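Local coordinates for uncharacterized protein (Bacteroides eggerthii, PDB 4FTD) that is of unknown function but joins a six-bladed beta-propeller to an immunoglobulin-like domain and may take part in carbohydrate metabolism, at residues A[314-319]-A[338-343]; A[246-251]-A[298-303]; A[134-139]-A[435-440]; A[128-133]-A[148-153]. All coordinates share one frame; numbering follows the deposited sequence.

Interaction 1: A[314-319]-A[338-343]; sequences SGIRVP and EAVAPK
A hairpin turn of one propeller blade packs here against the start of the next, with S314 and I316 meeting E338, A339, V340 and P342 in a buried contact. S314 lies near the end of strand 311-315, and its hydroxyl donates to the carbonyl of A339, OG to O 2.7 Å. The donor stands 36° out of the carbonyl plane, so the bond reaches the oxygen from above. Serine suits this place because its short side chain brings a donor to A339 O, while the same S314 OG lies 3.6 Å from P342 CD. Farther along, I316 and E338 meet obliquely: I316 CG2 is 3.8 Å from E338 CD, its methyl set against the carboxylate. That carboxylate spends its polar atoms elsewhere, on S364 and the backbone of Q360. V340 CG1 rests 4.0 Å from G315 CA, where the glycine presents bare backbone, and 4.2 Å from I316 CD1. Two waters lie in the seam. Water 1 accepts from E338 N and can donate to I316 O, while water 2 is placed to donate to V318 O and A339 O. A339 O thus has S314 OG and possibly a water. The turn itself is type I, closed by G315 N to V318 O (3.0 Å) and a weak return bond. A tight two-residue beta hairpin abutting the first strand of the following blade is an arrangement expected of a beta-propeller.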
loop_
_atom_site.group_PDB
_atom_site.type_symbol
_atom_site.label_atom_id
_atom_site.label_comp_id
_atom_site.label_asym_id
_atom_site.label_seq_id
_atom_site.Cartn_x
_atom_site.Cartn_y
_atom_site.Cartn_z
ATOM N N SER A 314 12.380 -5.146 -8.927
ATOM C CA SER A 314 11.662 -6.246 -9.529
ATOM C C SER A 314 11.384 -5.985 -11.005
ATOM O O SER A 314 11.534 -4.841 -11.522
ATOM C CB SER A 314 10.376 -6.599 -8.765
ATOM O OG SER A 314 9.296 -5.735 -9.108
ATOM N N GLY A 315 11.000 -7.081 -11.668
ATOM C CA GLY A 315 10.690 -7.107 -13.093
ATOM C C GLY A 315 9.842 -8.331 -13.429
ATOM O O GLY A 315 9.448 -9.113 -12.538
ATOM N N ILE A 316 9.588 -8.515 -14.711
ATOM C CA ILE A 316 8.699 -9.564 -15.182
ATOM C C ILE A 316 9.134 -10.936 -14.708
ATOM O O ILE A 316 8.312 -11.695 -14.196
ATOM C CB ILE A 316 8.458 -9.487 -16.721
ATOM C CG1 ILE A 316 7.824 -8.125 -17.102
ATOM C CG2 ILE A 316 7.549 -10.607 -17.177
ATOM C CD1 ILE A 316 6.513 -7.777 -16.401
ATOM N N ARG A 317 10.415 -11.230 -14.852
ATOM C CA ARG A 317 10.994 -12.494 -14.368
ATOM C C ARG A 317 12.093 -12.266 -13.315
ATOM O O ARG A 317 13.033 -13.061 -13.205
ATOM C CB ARG A 317 11.520 -13.334 -15.548
ATOM C CG ARG A 317 10.414 -13.817 -16.482
ATOM C CD ARG A 317 10.989 -14.647 -17.619
ATOM N NE ARG A 317 11.864 -13.865 -18.483
ATOM C CZ ARG A 317 11.455 -12.967 -19.392
ATOM N NH1 ARG A 317 10.166 -12.695 -19.591
ATOM N NH2 ARG A 317 12.343 -12.316 -20.104
ATOM N N VAL A 318 11.973 -11.174 -12.559
ATOM C CA VAL A 318 12.840 -10.867 -11.426
ATOM C C VAL A 318 11.914 -10.683 -10.209
ATOM O O VAL A 318 11.195 -9.661 -10.107
ATOM C CB VAL A 318 13.737 -9.614 -11.626
ATOM C CG1 VAL A 318 14.517 -9.336 -10.332
ATOM C CG2 VAL A 318 14.720 -9.802 -12.816
ATOM N N PRO A 319 11.889 -11.675 -9.296
ATOM C CA PRO A 319 11.154 -11.503 -8.035
ATOM C C PRO A 319 11.661 -10.283 -7.284
ATOM O O PRO A 319 12.806 -9.897 -7.488
ATOM C CB PRO A 319 11.511 -12.761 -7.227
ATOM C CG PRO A 319 12.092 -13.711 -8.187
ATOM C CD PRO A 319 12.675 -12.916 -9.307
ATOM N N GLU A 338 5.077 -11.435 -11.719
ATOM C CA GLU A 338 5.257 -10.236 -12.526
ATOM C C GLU A 338 4.943 -8.938 -11.763
ATOM O O GLU A 338 4.579 -7.938 -12.395
ATOM C CB GLU A 338 4.455 -10.277 -13.849
ATOM C CG GLU A 338 4.645 -11.576 -14.658
ATOM C CD GLU A 338 4.059 -11.474 -16.063
ATOM O OE1 GLU A 338 3.754 -10.354 -16.548
ATOM O OE2 GLU A 338 3.892 -12.534 -16.687
ATOM N N ALA A 339 5.094 -8.980 -10.426
ATOM C CA ALA A 339 5.007 -7.817 -9.562
ATOM C C ALA A 339 6.112 -6.847 -9.971
ATOM O O ALA A 339 7.289 -7.192 -10.058
ATOM C CB ALA A 339 5.152 -8.190 -8.097
ATOM N N VAL A 340 5.686 -5.640 -10.271
ATOM C CA VAL A 340 6.545 -4.533 -10.623
ATOM C C VAL A 340 6.138 -3.319 -9.762
ATOM O O VAL A 340 5.228 -3.394 -8.935
ATOM C CB VAL A 340 6.526 -4.216 -12.162
ATOM C CG1 VAL A 340 7.024 -5.436 -12.968
ATOM C CG2 VAL A 340 5.161 -3.769 -12.666
ATOM N N ALA A 341 6.897 -2.243 -9.891
ATOM C CA ALA A 341 6.735 -1.031 -9.076
ATOM C C ALA A 341 6.624 -1.301 -7.539
ATOM O O ALA A 341 5.709 -0.828 -6.903
ATOM C CB ALA A 341 5.542 -0.228 -9.596
ATOM N N PRO A 342 7.574 -2.058 -6.953
ATOM C CA PRO A 342 7.519 -2.445 -5.519
ATOM C C PRO A 342 7.791 -1.291 -4.558
ATOM O O PRO A 342 8.922 -0.760 -4.530
ATOM C CB PRO A 342 8.628 -3.519 -5.401
ATOM C CG PRO A 342 9.589 -3.155 -6.474
ATOM C CD PRO A 342 8.799 -2.549 -7.585
ATOM N N LYS A 343 6.762 -0.878 -3.807
ATOM C CA LYS A 343 6.902 0.208 -2.842
ATOM C C LYS A 343 6.560 -0.252 -1.431
ATOM O O LYS A 343 5.522 -0.874 -1.202
ATOM C CB LYS A 343 6.012 1.406 -3.231
ATOM C CG LYS A 343 6.356 2.002 -4.589
ATOM C CD LYS A 343 5.742 3.370 -4.887
ATOM C CE LYS A 343 6.209 3.880 -6.253
ATOM N NZ LYS A 343 5.599 5.210 -6.642
HETATM O O HOH W 1 7.935 -11.776 -11.363
HETATM O O HOH W 2 8.282 -9.793 -9.735
#

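Interaction 2: A[246-251]-A[298-303]; sequences GDNASY and MVTNVY
Segments 246-251 and 298-303 run in almost the same direction, only 6° apart, with S250 and N301 closest in register at a CA to CA distance of 5.6 Å. Each leads into the first strand of its own blade, and every direct hydrogen bond between them involves a side chain. N248 is turned across the gap by its first torsion (chi1 59°), and its ND2 donates to M298 O at 2.7 Å. The acceptor lies in the amide plane, although the nitrogen stands well above the plane of the carbonyl. N248 suits the place because its other end, OD1, accepts from the backbone of G264. S250 is the second bridge: its OG accepts from V302 N at 3.0 Å, a nearly straight bond (169°), and from N301 ND2 at 3.2 Å. A serine is short enough for its oxygen to sit beside the opposite backbone, while its CB lies over one face of the Y303 ring, 4.0 Å from the centroid, as a CH-pi contact. Beyond it, water 5 joins Y303 OH to Y251 N. At the other end the CE methyl of selenomethionine M298 comes within 3.5 Å of D247 OD1, whose carboxylate is paired with R244. Water 3 lies within hydrogen-bonding distance of N248 OD1, S250 OG and T300 O, and water 4 spans A249 N and N301 ND2. Such chemistry implies that, across this seam, side chains and waters serve groups such as M298 O and V302 N in place of backbone-to-backbone bonds.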
loop_
_atom_site.group_PDB
_atom_site.type_symbol
_atom_site.label_atom_id
_atom_site.label_comp_id
_atom_site.label_asym_id
_atom_site.label_seq_id
_atom_site.Cartn_x
_atom_site.Cartn_y
_atom_site.Cartn_z
ATOM N N GLY A 246 13.977 4.946 -21.379
ATOM C CA GLY A 246 12.717 5.654 -21.185
ATOM C C GLY A 246 11.493 4.792 -21.254
ATOM O O GLY A 246 10.394 5.298 -21.107
ATOM N N ASP A 247 11.641 3.491 -21.515
ATOM C CA ASP A 247 10.474 2.626 -21.475
ATOM C C ASP A 247 9.871 2.504 -20.074
ATOM O O ASP A 247 8.706 2.288 -19.958
ATOM C CB ASP A 247 10.838 1.203 -21.924
ATOM C CG ASP A 247 10.966 1.108 -23.437
ATOM O OD1 ASP A 247 9.924 1.334 -24.107
ATOM O OD2 ASP A 247 12.054 0.782 -23.941
ATOM N N ASN A 248 10.739 2.576 -19.064
ATOM C CA ASN A 248 10.415 2.460 -17.646
ATOM C C ASN A 248 11.145 3.596 -16.938
ATOM O O ASN A 248 12.043 4.185 -17.504
ATOM C CB ASN A 248 10.794 1.088 -17.053
ATOM C CG ASN A 248 12.267 0.768 -17.172
ATOM O OD1 ASN A 248 13.098 1.377 -16.465
ATOM N ND2 ASN A 248 12.617 -0.203 -18.051
ATOM N N ALA A 249 10.666 3.962 -15.763
ATOM C CA ALA A 249 11.330 4.931 -14.926
ATOM C C ALA A 249 10.953 4.698 -13.483
ATOM O O ALA A 249 9.798 4.379 -13.179
ATOM C CB ALA A 249 10.990 6.331 -15.338
ATOM N N SER A 250 11.942 4.789 -12.606
ATOM C CA SER A 250 11.662 4.780 -11.138
ATOM C C SER A 250 12.214 6.060 -10.519
ATOM O O SER A 250 13.413 6.226 -10.353
ATOM C CB SER A 250 12.210 3.541 -10.485
ATOM O OG SER A 250 11.923 2.377 -11.216
ATOM N N TYR A 251 11.316 7.029 -10.338
ATOM C CA TYR A 251 11.654 8.301 -9.749
ATOM C C TYR A 251 11.658 8.147 -8.227
ATOM O O TYR A 251 10.627 7.841 -7.642
ATOM C CB TYR A 251 10.630 9.341 -10.177
ATOM C CG TYR A 251 10.621 9.701 -11.645
ATOM C CD1 TYR A 251 9.921 8.913 -12.623
ATOM C CD2 TYR A 251 11.225 10.904 -12.070
ATOM C CE1 TYR A 251 9.931 9.322 -13.979
ATOM C CE2 TYR A 251 11.221 11.300 -13.409
ATOM C CZ TYR A 251 10.571 10.556 -14.354
ATOM O OH TYR A 251 10.602 11.035 -15.674
HETATM N N MSE A 298 11.989 -4.897 -20.150
HETATM C CA MSE A 298 11.703 -3.464 -20.173
HETATM C C MSE A 298 10.715 -2.991 -19.098
HETATM O O MSE A 298 10.628 -1.768 -18.883
HETATM C CB MSE A 298 11.141 -3.080 -21.521
HETATM C CG MSE A 298 9.811 -3.810 -21.835
HETATM SE SE MSE A 298 9.035 -3.039 -23.395
HETATM C CE MSE A 298 8.314 -1.438 -22.653
ATOM N N VAL A 299 9.943 -3.925 -18.501
ATOM C CA VAL A 299 8.980 -3.655 -17.412
ATOM C C VAL A 299 9.632 -4.053 -16.102
ATOM O O VAL A 299 9.584 -5.201 -15.675
ATOM C CB VAL A 299 7.618 -4.351 -17.614
ATOM C CG1 VAL A 299 6.572 -3.841 -16.580
ATOM C CG2 VAL A 299 7.148 -4.129 -19.059
ATOM N N THR A 300 10.268 -3.068 -15.470
ATOM C CA THR A 300 11.096 -3.277 -14.266
ATOM C C THR A 300 11.199 -1.939 -13.528
ATOM O O THR A 300 11.043 -0.865 -14.145
ATOM C CB THR A 300 12.502 -3.797 -14.643
ATOM O OG1 THR A 300 13.273 -4.095 -13.475
ATOM C CG2 THR A 300 13.233 -2.789 -15.552
ATOM N N ASN A 301 11.433 -2.008 -12.218
ATOM C CA ASN A 301 11.489 -0.844 -11.381
ATOM C C ASN A 301 12.392 -1.074 -10.216
ATOM O O ASN A 301 12.539 -2.188 -9.768
ATOM C CB ASN A 301 10.110 -0.515 -10.796
ATOM C CG ASN A 301 9.070 -0.067 -11.830
ATOM O OD1 ASN A 301 8.224 -0.850 -12.195
ATOM N ND2 ASN A 301 9.131 1.196 -12.283
ATOM N N VAL A 302 12.899 0.026 -9.694
ATOM C CA VAL A 302 13.828 0.108 -8.564
ATOM C C VAL A 302 13.355 1.258 -7.646
ATOM O O VAL A 302 13.461 2.442 -8.017
ATOM C CB VAL A 302 15.305 0.355 -9.021
ATOM C CG1 VAL A 302 16.232 0.467 -7.799
ATOM C CG2 VAL A 302 15.840 -0.772 -9.929
ATOM N N TYR A 303 12.844 0.925 -6.461
ATOM C CA TYR A 303 12.294 1.914 -5.532
ATOM C C TYR A 303 12.887 1.804 -4.129
ATOM O O TYR A 303 12.995 0.712 -3.531
ATOM C CB TYR A 303 10.745 1.843 -5.445
ATOM C CG TYR A 303 10.035 2.419 -6.657
ATOM C CD1 TYR A 303 10.102 3.766 -6.949
ATOM C CD2 TYR A 303 9.259 1.641 -7.460
ATOM C CE1 TYR A 303 9.499 4.309 -8.066
ATOM C CE2 TYR A 303 8.651 2.150 -8.574
ATOM C CZ TYR A 303 8.744 3.489 -8.874
ATOM O OH TYR A 303 8.112 3.966 -9.987
HETATM O O HOH W 3 12.630 1.750 -13.691
HETATM O O HOH W 4 8.119 2.123 -15.075
HETATM O O HOH W 5 8.313 6.519 -10.495
#

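Interaction 3: A[134-139]-A[435-440]; sequences ATNYTR and RTQSGF
T436 lays its CG2 methyl against the backbone of the opposing turn, 3.6 Å from T138 O, while its hydroxyl branch rests on R139, OG1 to CA 3.3 Å. Threonine suits both demands: the methyl, anti to the backbone N, packs on T138 O, and OG1 bonds to the carbonyl of L411. Next to it, Q437 reaches out with an extended chain, its CG 3.8 Å from T135 C and its OE1 3.4 Å from N136 CB. No hydrogen bond runs directly between the segments, but both amide side chains are held by N409, which donates to Q437 OE1 and accepts from N136 ND2. Water links the two backbones instead. Water 7 accepts from Q437 N and can donate to T135 O and T138 O, and water 6 joins A134 O to Q437 O. The turn from T135 to T138 is type I, and T135 OG1 accepts from Y137 N at 3.0 Å, an ST turn overlapping it. R139 NE bonds back to N136 O at 2.9 Å, nearly straight (168°), with the nitrogen in the carbonyl plane. On the other side, S438 and G439 both face R435 in a classic beta bulge, and R435 O accepts from both their amides. Around this seam, the turn runs into strand 138-143, where T138 packs on strand 147-152 and R139 on strand 190-198, whereas the bulged hairpin links strands 426-435 and 439-446, with F440 paired to F124 of strand 120-125.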
loop_
_atom_site.group_PDB
_atom_site.type_symbol
_atom_site.label_atom_id
_atom_site.label_comp_id
_atom_site.label_asym_id
_atom_site.label_seq_id
_atom_site.Cartn_x
_atom_site.Cartn_y
_atom_site.Cartn_z
ATOM N N ALA A 134 -6.877 2.971 -22.702
ATOM C CA ALA A 134 -7.341 1.893 -23.525
ATOM C C ALA A 134 -6.373 1.633 -24.662
ATOM O O ALA A 134 -6.559 0.677 -25.347
ATOM C CB ALA A 134 -8.729 2.176 -24.061
ATOM N N THR A 135 -5.341 2.448 -24.872
ATOM C CA THR A 135 -4.350 2.198 -25.960
ATOM C C THR A 135 -2.978 2.212 -25.401
ATOM O O THR A 135 -2.778 2.650 -24.294
ATOM C CB THR A 135 -4.424 3.219 -27.119
ATOM O OG1 THR A 135 -3.702 4.416 -26.808
ATOM C CG2 THR A 135 -5.882 3.560 -27.463
ATOM N N ASN A 136 -2.007 1.769 -26.179
ATOM C CA ASN A 136 -0.633 1.831 -25.709
ATOM C C ASN A 136 0.008 3.207 -25.912
ATOM O O ASN A 136 1.206 3.357 -25.796
ATOM C CB ASN A 136 0.179 0.692 -26.280
ATOM C CG ASN A 136 0.406 0.806 -27.746
ATOM O OD1 ASN A 136 0.030 1.788 -28.391
ATOM N ND2 ASN A 136 1.062 -0.200 -28.295
ATOM N N TYR A 137 -0.789 4.213 -26.259
ATOM C CA TYR A 137 -0.277 5.604 -26.298
ATOM C C TYR A 137 -0.190 6.252 -24.919
ATOM O O TYR A 137 0.339 7.324 -24.787
ATOM C CB TYR A 137 -1.075 6.463 -27.304
ATOM C CG TYR A 137 -0.584 6.188 -28.697
ATOM C CD1 TYR A 137 -0.917 4.999 -29.326
ATOM C CD2 TYR A 137 0.266 7.062 -29.354
ATOM C CE1 TYR A 137 -0.454 4.707 -30.603
ATOM C CE2 TYR A 137 0.752 6.778 -30.630
ATOM C CZ TYR A 137 0.401 5.585 -31.240
ATOM O OH TYR A 137 0.826 5.272 -32.521
ATOM N N THR A 138 -0.693 5.584 -23.892
ATOM C CA THR A 138 -0.508 6.031 -22.503
ATOM C C THR A 138 0.031 4.836 -21.743
ATOM O O THR A 138 -0.625 3.809 -21.664
ATOM C CB THR A 138 -1.854 6.442 -21.832
ATOM O OG1 THR A 138 -2.445 7.529 -22.527
ATOM C CG2 THR A 138 -1.633 6.821 -20.355
ATOM N N ARG A 139 1.230 4.973 -21.201
ATOM C CA ARG A 139 1.940 3.867 -20.506
ATOM C C ARG A 139 2.276 4.172 -19.067
ATOM O O ARG A 139 2.905 3.378 -18.364
ATOM C CB ARG A 139 3.211 3.535 -21.272
ATOM C CG ARG A 139 2.908 3.094 -22.675
ATOM C CD ARG A 139 4.138 2.618 -23.425
ATOM N NE ARG A 139 3.718 2.320 -24.809
ATOM C CZ ARG A 139 4.499 1.738 -25.717
ATOM N NH1 ARG A 139 5.710 1.360 -25.408
ATOM N NH2 ARG A 139 4.070 1.543 -26.946
ATOM N N ARG A 435 -2.096 0.324 -14.887
ATOM C CA ARG A 435 -1.494 -0.615 -15.791
ATOM C C ARG A 435 -1.943 -0.351 -17.217
ATOM O O ARG A 435 -3.149 -0.167 -17.504
ATOM C CB ARG A 435 -1.782 -2.016 -15.328
ATOM C CG ARG A 435 -1.060 -3.086 -16.127
ATOM C CD ARG A 435 -1.952 -3.684 -17.193
ATOM N NE ARG A 435 -1.323 -4.771 -17.908
ATOM C CZ ARG A 435 -1.881 -5.433 -18.914
ATOM N NH1 ARG A 435 -3.084 -5.095 -19.351
ATOM N NH2 ARG A 435 -1.231 -6.446 -19.486
ATOM N N THR A 436 -0.968 -0.331 -18.122
ATOM C CA THR A 436 -1.201 -0.033 -19.551
ATOM C C THR A 436 -2.232 -0.948 -20.205
ATOM O O THR A 436 -2.104 -2.166 -20.117
ATOM C CB THR A 436 0.103 -0.077 -20.347
ATOM O OG1 THR A 436 1.026 0.827 -19.729
ATOM C CG2 THR A 436 -0.119 0.282 -21.828
ATOM N N GLN A 437 -3.241 -0.338 -20.806
ATOM C CA GLN A 437 -4.373 -1.037 -21.469
ATOM C C GLN A 437 -5.351 -1.726 -20.486
ATOM O O GLN A 437 -6.201 -2.523 -20.910
ATOM C CB GLN A 437 -3.915 -1.983 -22.617
ATOM C CG GLN A 437 -3.261 -1.228 -23.765
ATOM C CD GLN A 437 -2.682 -2.127 -24.859
ATOM O OE1 GLN A 437 -1.492 -2.058 -25.196
ATOM N NE2 GLN A 437 -3.500 -2.990 -25.378
ATOM N N SER A 438 -5.272 -1.393 -19.202
ATOM C CA SER A 438 -6.259 -1.852 -18.212
ATOM C C SER A 438 -6.886 -0.696 -17.454
ATOM O O SER A 438 -8.031 -0.755 -17.122
ATOM C CB SER A 438 -5.657 -2.797 -17.214
ATOM O OG SER A 438 -5.101 -3.907 -17.858
ATOM N N GLY A 439 -6.122 0.348 -17.143
ATOM C CA GLY A 439 -6.649 1.502 -16.431
ATOM C C GLY A 439 -6.013 1.653 -15.042
ATOM O O GLY A 439 -4.949 1.137 -14.797
ATOM N N PHE A 440 -6.696 2.356 -14.143
ATOM C CA PHE A 440 -6.168 2.631 -12.813
ATOM C C PHE A 440 -7.230 2.551 -11.737
ATOM O O PHE A 440 -8.406 2.615 -12.047
ATOM C CB PHE A 440 -5.428 3.963 -12.784
ATOM C CG PHE A 440 -6.289 5.218 -12.890
ATOM C CD1 PHE A 440 -6.888 5.765 -11.768
ATOM C CD2 PHE A 440 -6.419 5.898 -14.117
ATOM C CE1 PHE A 440 -7.667 6.928 -11.861
ATOM C CE2 PHE A 440 -7.165 7.054 -14.215
ATOM C CZ PHE A 440 -7.771 7.581 -13.083
HETATM O O HOH W 6 -7.648 -1.681 -23.517
HETATM O O HOH W 7 -2.858 2.401 -21.593
#

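Interaction 4: A[128-133]-A[148-153]; sequences NIYSDF and VLVVSR
The crossing that carries the chain from strand 120-125, at the outer edge of one propeller blade, to strand 138-143, at the start of the next, packs Y130, D132 and F133 against V150 and S152 of strand 147-152. V150 is the meeting point. Its chi1 near 180° turns both methyls toward the crossing segment: V150 CG1 lies 3.8 Å from F133 CE2, and V150 CG2 is 4.0 Å from Y130 CE2. Both rings approach the methyls obliquely, and the branched side chain can touch two aromatic neighbours at once. F133 is poorly ordered, so its exact pose deserves some caution. Y130 meets V150 through ring carbon CE2 and bonds through OH to H163 NE2. D132 adds a carbon contact, its CB 4.1 Å from S152 CB. The aspartate's two oxygens are engaged by N158 and H160 outside the pair, and the small serine allows the close approach. Residues from S131 on form a 3-10 segment, with a weak bond from F133 N to Y130 O. On the strand side, V151 centres an inverse gamma turn. No hydrogen bond runs directly between the two segments. Strand 120-125 completes the last blade beside strand 439-446, a Velcro-like closure typical of beta-propellers, and this contact packs the crossing that leaves it on the first blade.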
loop_
_atom_site.group_PDB
_atom_site.type_symbol
_atom_site.label_atom_id
_atom_site.label_comp_id
_atom_site.label_asym_id
_atom_site.label_seq_id
_atom_site.Cartn_x
_atom_site.Cartn_y
_atom_site.Cartn_z
ATOM N N ASN A 128 -14.846 0.368 -16.372
ATOM C CA ASN A 128 -14.768 1.816 -16.329
ATOM C C ASN A 128 -13.372 2.347 -16.741
ATOM O O ASN A 128 -12.964 3.425 -16.273
ATOM C CB ASN A 128 -15.178 2.320 -14.941
ATOM C CG ASN A 128 -15.504 3.824 -14.928
ATOM O OD1 ASN A 128 -16.168 4.344 -15.840
ATOM N ND2 ASN A 128 -15.012 4.533 -13.917
ATOM N N ILE A 129 -12.648 1.589 -17.583
ATOM C CA ILE A 129 -11.267 1.910 -18.000
ATOM C C ILE A 129 -11.113 3.376 -18.442
ATOM O O ILE A 129 -11.865 3.834 -19.271
ATOM C CB ILE A 129 -10.774 0.951 -19.136
ATOM C CG1 ILE A 129 -9.276 1.174 -19.425
ATOM C CG2 ILE A 129 -11.665 1.059 -20.388
ATOM C CD1 ILE A 129 -8.670 0.206 -20.421
ATOM N N TYR A 130 -10.181 4.128 -17.841
ATOM C CA TYR A 130 -9.916 5.509 -18.252
ATOM C C TYR A 130 -9.555 5.498 -19.753
ATOM O O TYR A 130 -8.687 4.738 -20.169
ATOM C CB TYR A 130 -8.802 6.140 -17.400
ATOM C CG TYR A 130 -8.657 7.587 -17.697
ATOM C CD1 TYR A 130 -9.619 8.486 -17.291
ATOM C CD2 TYR A 130 -7.555 8.077 -18.427
ATOM C CE1 TYR A 130 -9.512 9.830 -17.599
ATOM C CE2 TYR A 130 -7.472 9.425 -18.769
ATOM C CZ TYR A 130 -8.422 10.295 -18.321
ATOM O OH TYR A 130 -8.325 11.604 -18.643
ATOM N N SER A 131 -10.242 6.306 -20.563
ATOM C CA SER A 131 -10.212 6.153 -22.043
ATOM C C SER A 131 -8.798 6.226 -22.626
ATOM O O SER A 131 -8.448 5.440 -23.497
ATOM C CB SER A 131 -11.136 7.190 -22.742
ATOM O OG SER A 131 -10.660 8.486 -22.402
ATOM N N ASP A 132 -7.970 7.126 -22.112
ATOM C CA ASP A 132 -6.541 7.203 -22.583
ATOM C C ASP A 132 -5.711 5.976 -22.306
ATOM O O ASP A 132 -4.808 5.641 -23.065
ATOM C CB ASP A 132 -5.854 8.442 -22.065
ATOM C CG ASP A 132 -6.506 9.701 -22.584
ATOM O OD1 ASP A 132 -6.961 9.749 -23.743
ATOM O OD2 ASP A 132 -6.572 10.663 -21.812
ATOM N N PHE A 133 -6.087 5.259 -21.259
ATOM C CA PHE A 133 -5.500 3.967 -20.949
ATOM C C PHE A 133 -6.017 2.768 -21.727
ATOM O O PHE A 133 -5.624 1.663 -21.420
ATOM C CB PHE A 133 -5.585 3.668 -19.429
ATOM C CG PHE A 133 -4.519 4.329 -18.652
ATOM C CD1 PHE A 133 -3.242 3.867 -18.761
ATOM C CD2 PHE A 133 -4.795 5.388 -17.807
ATOM C CE1 PHE A 133 -2.219 4.459 -18.082
ATOM C CE2 PHE A 133 -3.785 6.000 -17.114
ATOM C CZ PHE A 133 -2.485 5.527 -17.251
ATOM N N VAL A 148 -4.299 12.650 -10.036
ATOM C CA VAL A 148 -3.773 11.558 -10.863
ATOM C C VAL A 148 -3.160 12.234 -12.120
ATOM O O VAL A 148 -3.790 13.062 -12.748
ATOM C CB VAL A 148 -4.852 10.571 -11.270
ATOM C CG1 VAL A 148 -4.362 9.580 -12.361
ATOM C CG2 VAL A 148 -5.347 9.851 -10.014
ATOM N N LEU A 149 -1.916 11.908 -12.425
ATOM C CA LEU A 149 -1.219 12.321 -13.644
ATOM C C LEU A 149 -1.376 11.190 -14.657
ATOM O O LEU A 149 -1.126 10.035 -14.314
ATOM C CB LEU A 149 0.265 12.562 -13.351
ATOM C CG LEU A 149 1.263 12.637 -14.536
ATOM C CD1 LEU A 149 0.947 13.886 -15.376
ATOM C CD2 LEU A 149 2.726 12.585 -14.045
ATOM N N VAL A 150 -1.828 11.522 -15.876
ATOM C CA VAL A 150 -1.977 10.585 -16.966
ATOM C C VAL A 150 -1.027 11.037 -18.068
ATOM O O VAL A 150 -1.134 12.168 -18.534
ATOM C CB VAL A 150 -3.404 10.540 -17.498
ATOM C CG1 VAL A 150 -3.445 9.522 -18.626
ATOM C CG2 VAL A 150 -4.354 10.206 -16.344
ATOM N N VAL A 151 -0.025 10.196 -18.411
ATOM C CA VAL A 151 1.021 10.621 -19.356
ATOM C C VAL A 151 0.557 10.129 -20.725
ATOM O O VAL A 151 1.078 9.185 -21.291
ATOM C CB VAL A 151 2.436 10.118 -18.988
ATOM C CG1 VAL A 151 3.468 10.713 -19.958
ATOM C CG2 VAL A 151 2.739 10.449 -17.537
ATOM N N SER A 152 -0.462 10.798 -21.241
ATOM C CA SER A 152 -1.027 10.417 -22.512
ATOM C C SER A 152 -0.327 11.103 -23.696
ATOM O O SER A 152 -0.057 12.277 -23.664
ATOM C CB SER A 152 -2.527 10.751 -22.559
ATOM O OG SER A 152 -2.749 12.097 -22.219
ATOM N N ARG A 153 0.048 10.300 -24.682
ATOM C CA ARG A 153 0.523 10.820 -25.948
ATOM C C ARG A 153 -0.753 10.922 -26.816
ATOM O O ARG A 153 -1.615 10.059 -26.758
ATOM C CB ARG A 153 1.513 9.868 -26.600
ATOM C CG ARG A 153 2.903 9.904 -25.962
ATOM C CD ARG A 153 3.843 9.056 -26.797
ATOM N NE ARG A 153 3.553 7.657 -26.506
ATOM C CZ ARG A 153 3.530 6.646 -27.385
ATOM N NH1 ARG A 153 3.724 6.824 -28.685
ATOM N NH2 ARG A 153 3.247 5.427 -26.946
#

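In the fold
Interactions 1 to 3 join neighbouring propeller blades, and interaction 4 packs the crossing between the last and first blades; together they fall into two pairs. Interactions 1 and 2, with centres 10 Å apart, share one blade: S314 O is hydrogen-bonded to N301 N (2.9 Å) and T300 OG1, and K343 of interaction 1 makes a cation-pi contact with Y303 of interaction 2. Interactions 3 and 4, centres 7 Å apart, meet where the ring closes, with Y137 O bonded to R153 N and T138 OG1 to D132 O. Between the pairs, interactions 2 and 3 approach to about 4 Å at their nearest atoms without touching, whereas the centres of interactions 1 and 4 are 22 Å apart. No active site has been identified among them.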